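Side-chain contact in p800 reaction center core protein (Heliobacterium modesticaldum, PDB 5V8K), which forms the core of a homodimeric photosynthetic reaction center, holding bacteriochlorophylls and, with its partner subunit, a [4Fe-4S] cluster that probably takes up electrons in light-driven transfer: residues 526-531 with 590-595. Sequence-based numbering, arbitrary orientation.
Sequences LGAHFI and TIVCMW. With GB0 (Bacteriochlorophyll g'), chain C.
His529 NE2, on the helix facing Cys593, lies 2.3 Å from the magnesium MG of bacteriochlorophyll g', a coordination bond that illustrates how one helix ligates a pigment while its neighbour shapes the pocket. With CG anti to the carbonyl carbon (chi1 -78°), the side chain carries the imidazole off helix 520-539 so that NE2 meets the magnesium. A weak hydrogen bond from His529 ND1 to Leu525 O, one turn back, helps fix the ring's rotation. The pigment methyl CMA sits over one imidazole face, 3.8 Å above its plane.

Cys593 bridges the histidine and the pigment: its SG approaches His529 CE1 at 3.3 Å and stands obliquely to the imidazole, 60° off the normal. Its CB meanwhile rests on the macrocycle, 3.4 Å from CAD of the pigment. Beside this sulfur, Ala528 CB packs against Val592 CG1 at 3.7 Å and also touches Cys593 SG, small groups suited to two antiparallel helix segments whose axes approach to 9.0 Å.

Thr590, on helix 575-599, lies against the pigment's side arms, OG1 lying 3.2 Å from CBA while hydrogen-bonding to Phe586 O, and CG2 lying 3.6 Å from O2D. Replacing Thr590 by an alanine removes OG1 and CG2, and would probably leave Phe586 O without its side-chain mate and open gaps beside CBA and O2D. Met594 bends at chi3 (85°), its SD reaching the ester methyl CED.

Axial ligation by a histidine from one helix, with a neighbouring, probably membrane-spanning, helix lining the pocket of a g' epimer, is consistent with the P800 special-pair site of a type I reaction center.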
loop_
_atom_site.group_PDB
_atom_site.type_symbol
_atom_site.label_atom_id
_atom_site.label_comp_id
_atom_site.label_asym_id
_atom_site.label_seq_id
_atom_site.Cartn_x
_atom_site.Cartn_y
_atom_site.Cartn_z
ATOM N N LEU A 526 11.032 0.953 7.763
ATOM C CA LEU A 526 9.860 0.979 8.623
ATOM C C LEU A 526 9.263 2.371 8.710
ATOM O O LEU A 526 8.041 2.525 8.647
ATOM C CB LEU A 526 10.206 0.484 10.021
ATOM C CG LEU A 526 10.479 -1.012 10.155
ATOM C CD1 LEU A 526 11.051 -1.281 11.533
ATOM C CD2 LEU A 526 9.234 -1.765 9.992
ATOM N N GLY A 527 10.096 3.400 8.880
ATOM C CA GLY A 527 9.541 4.747 8.986
ATOM C C GLY A 527 8.901 5.196 7.680
ATOM O O GLY A 527 7.817 5.778 7.666
ATOM N N ALA A 528 9.549 4.901 6.565
ATOM C CA ALA A 528 8.993 5.262 5.278
ATOM C C ALA A 528 7.665 4.550 5.000
ATOM O O ALA A 528 6.752 5.130 4.390
ATOM C CB ALA A 528 10.013 4.934 4.197
ATOM N N HIS A 529 7.561 3.276 5.384
ATOM C CA HIS A 529 6.326 2.540 5.176
ATOM C C HIS A 529 5.185 3.177 5.964
ATOM O O HIS A 529 4.061 3.289 5.462
ATOM C CB HIS A 529 6.479 1.057 5.571
ATOM C CG HIS A 529 7.191 0.223 4.568
ATOM N ND1 HIS A 529 8.449 0.529 4.096
ATOM C CD2 HIS A 529 6.830 -0.927 3.952
ATOM C CE1 HIS A 529 8.826 -0.393 3.227
ATOM N NE2 HIS A 529 7.862 -1.281 3.127
ATOM N N PHE A 530 5.422 3.488 7.233
ATOM C CA PHE A 530 4.424 4.186 8.045
ATOM C C PHE A 530 3.919 5.457 7.356
ATOM O O PHE A 530 2.712 5.662 7.218
ATOM C CB PHE A 530 4.986 4.542 9.411
ATOM C CG PHE A 530 3.951 5.147 10.334
ATOM C CD1 PHE A 530 3.028 4.349 10.978
ATOM C CD2 PHE A 530 3.866 6.523 10.498
ATOM C CE1 PHE A 530 2.055 4.903 11.797
ATOM C CE2 PHE A 530 2.895 7.086 11.313
ATOM C CZ PHE A 530 1.990 6.263 11.971
ATOM N N ILE A 531 4.833 6.343 6.953
ATOM C CA ILE A 531 4.412 7.597 6.326
ATOM C C ILE A 531 3.637 7.321 5.041
ATOM O O ILE A 531 2.608 7.963 4.761
ATOM C CB ILE A 531 5.626 8.516 6.097
ATOM C CG1 ILE A 531 6.256 8.925 7.430
ATOM C CG2 ILE A 531 5.226 9.811 5.371
ATOM C CD1 ILE A 531 7.521 9.743 7.280
ATOM N N THR A 590 8.325 6.008 -1.307
ATOM C CA THR A 590 8.710 4.907 -2.182
ATOM C C THR A 590 10.181 5.019 -2.557
ATOM O O THR A 590 10.935 4.042 -2.484
ATOM C CB THR A 590 7.852 4.906 -3.436
ATOM O OG1 THR A 590 6.457 4.728 -3.093
ATOM C CG2 THR A 590 8.293 3.816 -4.332
ATOM N N ILE A 591 10.618 6.224 -2.918
ATOM C CA ILE A 591 12.016 6.439 -3.272
ATOM C C ILE A 591 12.947 6.153 -2.076
ATOM O O ILE A 591 14.047 5.619 -2.256
ATOM C CB ILE A 591 12.209 7.867 -3.829
ATOM C CG1 ILE A 591 11.403 8.104 -5.108
ATOM C CG2 ILE A 591 13.684 8.119 -4.146
ATOM C CD1 ILE A 591 11.448 7.006 -6.118
ATOM N N VAL A 592 12.526 6.484 -0.846
ATOM C CA VAL A 592 13.347 6.190 0.340
ATOM C C VAL A 592 13.592 4.690 0.449
ATOM O O VAL A 592 14.699 4.237 0.772
ATOM C CB VAL A 592 12.678 6.706 1.626
ATOM C CG1 VAL A 592 13.282 6.033 2.861
ATOM C CG2 VAL A 592 12.769 8.222 1.721
ATOM N N CYS A 593 12.546 3.902 0.210
ATOM C CA CYS A 593 12.650 2.452 0.296
ATOM C C CYS A 593 13.638 1.934 -0.742
ATOM O O CYS A 593 14.505 1.098 -0.433
ATOM C CB CYS A 593 11.270 1.845 0.110
ATOM S SG CYS A 593 10.154 2.106 1.532
ATOM N N MET A 594 13.579 2.495 -1.955
ATOM C CA MET A 594 14.495 2.111 -3.018
ATOM C C MET A 594 15.903 2.561 -2.691
ATOM O O MET A 594 16.868 1.869 -3.006
ATOM C CB MET A 594 14.024 2.693 -4.353
ATOM C CG MET A 594 12.683 2.089 -4.836
ATOM S SD MET A 594 12.197 2.848 -6.374
ATOM C CE MET A 594 13.149 1.764 -7.346
ATOM N N TRP A 595 16.032 3.713 -2.037
ATOM C CA TRP A 595 17.327 4.173 -1.561
ATOM C C TRP A 595 17.950 3.176 -0.574
ATOM O O TRP A 595 19.137 2.875 -0.659
ATOM C CB TRP A 595 17.182 5.553 -0.950
ATOM C CG TRP A 595 18.538 6.111 -0.756
ATOM C CD1 TRP A 595 19.273 6.103 0.389
ATOM C CD2 TRP A 595 19.365 6.679 -1.772
ATOM N NE1 TRP A 595 20.508 6.656 0.154
ATOM C CE2 TRP A 595 20.589 7.030 -1.163
ATOM C CE3 TRP A 595 19.184 6.941 -3.128
ATOM C CZ2 TRP A 595 21.630 7.584 -1.872
ATOM C CZ3 TRP A 595 20.215 7.501 -3.835
ATOM C CH2 TRP A 595 21.428 7.828 -3.207
HETATM C C1 GB0 C . 4.918 0.690 -6.641
HETATM C C2 GB0 C . 5.911 -0.137 -7.402
HETATM C C3 GB0 C . 6.125 -1.369 -7.013
HETATM C C4 GB0 C . 5.411 -1.962 -5.850
HETATM C C5 GB0 C . 7.113 -2.157 -7.770
HETATM C C6 GB0 C . 6.490 -3.439 -8.251
HETATM N NB GB0 C . 5.464 -3.431 2.136
HETATM N ND GB0 C . 9.099 -2.924 0.656
HETATM C C10 GB0 C . 8.835 -4.844 -10.973
HETATM C C11 GB0 C . 8.318 -5.442 -12.265
HETATM C C12 GB0 C . 9.256 -6.535 -12.722
HETATM C C13 GB0 C . 9.267 -6.910 -14.009
HETATM C C14 GB0 C . 8.398 -6.236 -15.013
HETATM C C15 GB0 C . 10.128 -8.037 -14.509
HETATM C C1A GB0 C . 7.215 -0.877 -0.721
HETATM C C1B GB0 C . 4.450 -2.569 2.085
HETATM C C1C GB0 C . 7.520 -5.507 3.131
HETATM C C1D GB0 C . 10.307 -3.384 0.825
HETATM C C2A GB0 C . 6.512 0.403 -1.117
HETATM C C2B GB0 C . 3.467 -3.022 2.944
HETATM C C2C GB0 C . 8.141 -6.720 3.727
HETATM C C2D GB0 C . 11.566 -2.879 0.008
HETATM C C3A GB0 C . 5.481 0.519 -0.017
HETATM C C3B GB0 C . 3.895 -4.185 3.540
HETATM C C3C GB0 C . 9.425 -6.281 3.138
HETATM C C3D GB0 C . 10.727 -1.999 -0.670
HETATM C C4A GB0 C . 5.579 -0.878 0.522
HETATM C C4B GB0 C . 5.183 -4.399 3.050
HETATM C C4C GB0 C . 9.412 -5.089 2.435
HETATM C C4D GB0 C . 9.340 -1.985 -0.322
HETATM C C7 GB0 C . 7.549 -4.209 -8.986
HETATM C C8 GB0 C . 7.751 -4.045 -10.297
HETATM C C9 GB0 C . 6.955 -3.035 -11.059
HETATM C CAA GB0 C . 5.870 0.333 -2.495
HETATM C CAB GB0 C . 3.015 -4.918 4.491
HETATM C CAC GB0 C . 10.709 -7.004 3.244
HETATM C CAD GB0 C . 10.926 -1.004 -1.729
HETATM C CBA GB0 C . 5.317 1.691 -2.916
HETATM C CBB GB0 C . 3.356 -5.825 5.345
HETATM C CBC GB0 C . 10.858 -8.306 3.996
HETATM C CBD GB0 C . 9.596 -0.368 -2.010
HETATM C CED GB0 C . 9.490 0.279 -5.707
HETATM C CGA GB0 C . 4.754 1.634 -4.317
HETATM C CGD GB0 C . 9.296 -0.638 -3.437
HETATM C CHA GB0 C . 8.658 -0.989 -1.037
HETATM C CHB GB0 C . 4.518 -1.372 1.230
HETATM C CHC GB0 C . 6.081 -5.497 3.469
HETATM C CHD GB0 C . 10.560 -4.481 1.767
HETATM C CMA GB0 C . 5.807 1.525 1.112
HETATM C CMB GB0 C . 2.112 -2.451 3.150
HETATM C CMC GB0 C . 8.078 -6.638 5.256
HETATM C CMD GB0 C . 12.995 -3.217 -0.017
HETATM N NA GB0 C . 6.754 -1.480 0.378
HETATM N NC GB0 C . 8.164 -4.596 2.422
HETATM O O1A GB0 C . 3.585 1.903 -4.563
HETATM O O1D GB0 C . 8.899 -1.707 -3.883
HETATM O O2A GB0 C . 5.508 0.965 -5.362
HETATM O O2D GB0 C . 9.540 0.452 -4.314
HETATM O OBD GB0 C . 11.940 -0.548 -2.354
HETATM MG MG GB0 C . 7.349 -2.946 1.572
#